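Local coordinates for protein methoxy mycolic acid synthase 2 (Mycobacterium tuberculosis, PDB 1TPY) that converts a double bond of mycolic acids into a cis-cyclopropane ring, using S-adenosyl-L-methionine as the source of the methylene group, at residues Gln204-Ile208 / Glu209-Glu213. Residues are numbered along the deposited sequence; the frame is centred on the assembly and turned at random.
With 16A (cetyl-trimethyl-ammonium), chain D.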
loop_
_atom_site.group_PDB
_atom_site.type_symbol
_atom_site.label_atom_id
_atom_site.label_comp_id
_atom_site.label_asym_id
_atom_site.label_seq_id
_atom_site.Cartn_x
_atom_site.Cartn_y
_atom_site.Cartn_z
ATOM N N GLN A 204 10.601 5.435 -2.007
ATOM C CA GLN A 204 10.610 6.768 -2.606
ATOM C C GLN A 204 9.182 7.214 -2.925
ATOM O O GLN A 204 8.720 7.078 -4.058
ATOM C CB GLN A 204 11.420 6.759 -3.910
ATOM C CG GLN A 204 12.772 6.060 -3.822
ATOM C CD GLN A 204 13.428 5.871 -5.184
ATOM O OE1 GLN A 204 14.387 5.104 -5.323
ATOM N NE2 GLN A 204 12.915 6.570 -6.194
ATOM N N PRO A 205 8.470 7.770 -1.939
ATOM C CA PRO A 205 7.098 8.207 -2.208
ATOM C C PRO A 205 7.068 9.254 -3.312
ATOM O O PRO A 205 7.970 10.080 -3.424
ATOM C CB PRO A 205 6.659 8.786 -0.874
ATOM C CG PRO A 205 7.930 9.407 -0.371
ATOM C CD PRO A 205 8.951 8.323 -0.660
ATOM N N PRO A 206 6.040 9.221 -4.159
ATOM C CA PRO A 206 5.998 10.228 -5.213
ATOM C C PRO A 206 5.391 11.504 -4.638
ATOM O O PRO A 206 4.918 11.526 -3.499
ATOM C CB PRO A 206 5.071 9.597 -6.237
ATOM C CG PRO A 206 4.052 8.946 -5.353
ATOM C CD PRO A 206 4.924 8.267 -4.303
ATOM N N THR A 207 5.424 12.567 -5.430
ATOM C CA THR A 207 4.809 13.818 -5.044
ATOM C C THR A 207 3.500 13.738 -5.817
ATOM O O THR A 207 3.378 12.904 -6.712
ATOM C CB THR A 207 5.639 15.031 -5.516
ATOM O OG1 THR A 207 5.046 16.232 -5.022
ATOM C CG2 THR A 207 5.676 15.111 -7.013
ATOM N N ILE A 208 2.520 14.573 -5.490
ATOM C CA ILE A 208 1.250 14.517 -6.205
ATOM C C ILE A 208 1.407 14.809 -7.695
ATOM O O ILE A 208 0.869 14.082 -8.529
ATOM C CB ILE A 208 0.202 15.497 -5.597
ATOM C CG1 ILE A 208 -0.319 14.941 -4.264
ATOM C CG2 ILE A 208 -0.957 15.706 -6.574
ATOM C CD1 ILE A 208 -1.189 15.923 -3.477
ATOM N N GLU A 209 2.145 15.859 -8.033
ATOM C CA GLU A 209 2.338 16.208 -9.434
ATOM C C GLU A 209 3.034 15.091 -10.211
ATOM O O GLU A 209 2.777 14.911 -11.397
ATOM C CB GLU A 209 3.128 17.518 -9.566
ATOM C CG GLU A 209 4.443 17.535 -8.804
ATOM C CD GLU A 209 5.135 18.876 -8.877
ATOM O OE1 GLU A 209 4.430 19.895 -9.019
ATOM O OE2 GLU A 209 6.376 18.918 -8.782
ATOM N N MET A 210 3.904 14.337 -9.546
ATOM C CA MET A 210 4.604 13.238 -10.215
ATOM C C MET A 210 3.618 12.181 -10.700
ATOM O O MET A 210 3.724 11.701 -11.828
ATOM C CB MET A 210 5.623 12.589 -9.278
ATOM C CG MET A 210 6.936 13.348 -9.138
ATOM S SD MET A 210 8.011 12.584 -7.885
ATOM C CE MET A 210 8.059 10.931 -8.521
ATOM N N VAL A 211 2.668 11.815 -9.839
ATOM C CA VAL A 211 1.649 10.826 -10.188
ATOM C C VAL A 211 0.779 11.350 -11.331
ATOM O O VAL A 211 0.545 10.648 -12.317
ATOM C CB VAL A 211 0.733 10.505 -8.982
ATOM C CG1 VAL A 211 -0.394 9.573 -9.415
ATOM C CG2 VAL A 211 1.542 9.862 -7.866
ATOM N N GLU A 212 0.305 12.586 -11.195
ATOM C CA GLU A 212 -0.545 13.200 -12.218
ATOM C C GLU A 212 0.153 13.285 -13.568
ATOM O O GLU A 212 -0.363 12.811 -14.574
ATOM C CB GLU A 212 -0.962 14.616 -11.805
ATOM C CG GLU A 212 -1.685 14.700 -10.476
ATOM C CD GLU A 212 -2.061 16.130 -10.119
ATOM O OE1 GLU A 212 -1.184 17.023 -10.204
ATOM O OE2 GLU A 212 -3.226 16.361 -9.750
ATOM N N GLU A 213 1.326 13.904 -13.578
ATOM C CA GLU A 213 2.088 14.080 -14.799
ATOM C C GLU A 213 2.478 12.773 -15.484
ATOM O O GLU A 213 2.253 12.615 -16.681
ATOM C CB GLU A 213 3.340 14.909 -14.507
ATOM C CG GLU A 213 3.026 16.319 -14.032
ATOM C CD GLU A 213 4.276 17.121 -13.748
ATOM O OE1 GLU A 213 5.387 16.582 -13.944
ATOM O OE2 GLU A 213 4.150 18.287 -13.329
HETATM C C1 16A D . 3.095 3.733 7.422
HETATM C C2 16A D . 4.295 4.112 6.555
HETATM C C3 16A D . 4.442 5.640 6.483
HETATM C C4 16A D . 5.620 6.148 5.662
HETATM C C5 16A D . 5.630 7.685 5.689
HETATM C C6 16A D . 6.765 8.356 4.900
HETATM C C7 16A D . 8.227 8.127 5.358
HETATM C C8 16A D . 9.358 8.386 4.333
HETATM C C9 16A D . 9.223 7.718 2.943
HETATM C C10 16A D . 9.247 6.172 2.914
HETATM C C11 16A D . 8.657 5.505 1.646
HETATM C C12 16A D . 8.284 4.022 1.798
HETATM C C13 16A D . 6.776 3.825 1.993
HETATM C C14 16A D . 6.432 2.357 2.238
HETATM C C15 16A D . 4.962 2.305 2.686
HETATM C C16 16A D . 4.636 0.852 3.088
HETATM N N1 16A D . 3.314 0.324 3.638
HETATM C C17 16A D . 3.057 -0.929 4.049
HETATM C C18 16A D . 2.839 1.172 4.797
HETATM C C19 16A D . 2.250 0.503 2.577
#
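Met210 folds back over Thr207 and Pro206 at the N-terminus of helix 208-218, where a loop enters the helix on one side of the sheet of this Rossmann-type methyltransferase. Thr207 holds the N-cap position but makes no capping bond with its side chain: with chi1 at -176° OG1 points away from its own N, and its weak hydrogen bond goes to Gly171 O, not to the helix. In the first turn, Thr207 O receives Val211 N at 3.4 Å in a weak backbone bond, and Ile208 O is met almost straight by Glu212 N at 3.1 Å. The bend of Met210 at chi3 (55°) turns CE towards Pro206, 4.0 Å from its CB, while SD weakly accepts the Thr207 N-H, 3.6 Å from that N. Farther along, Glu212 CD comes within 3.7 Å of Ile208 CG2. Pro206 and Val211 are buried; Pro206 also touches Thr168, and Val211 touches Leu166, both of strand 163-171, so joining the helix start to the sheet. Just upstream, Pro205 CD rests 3.7 Å from C11 of the cetyl-trimethyl-ammonium chain, lining that ligand's pocket. Pro206 and Val211 meet at a slant in an apolar contact, ring atom CG lying 3.7 Å from the CG2 branch of Val211.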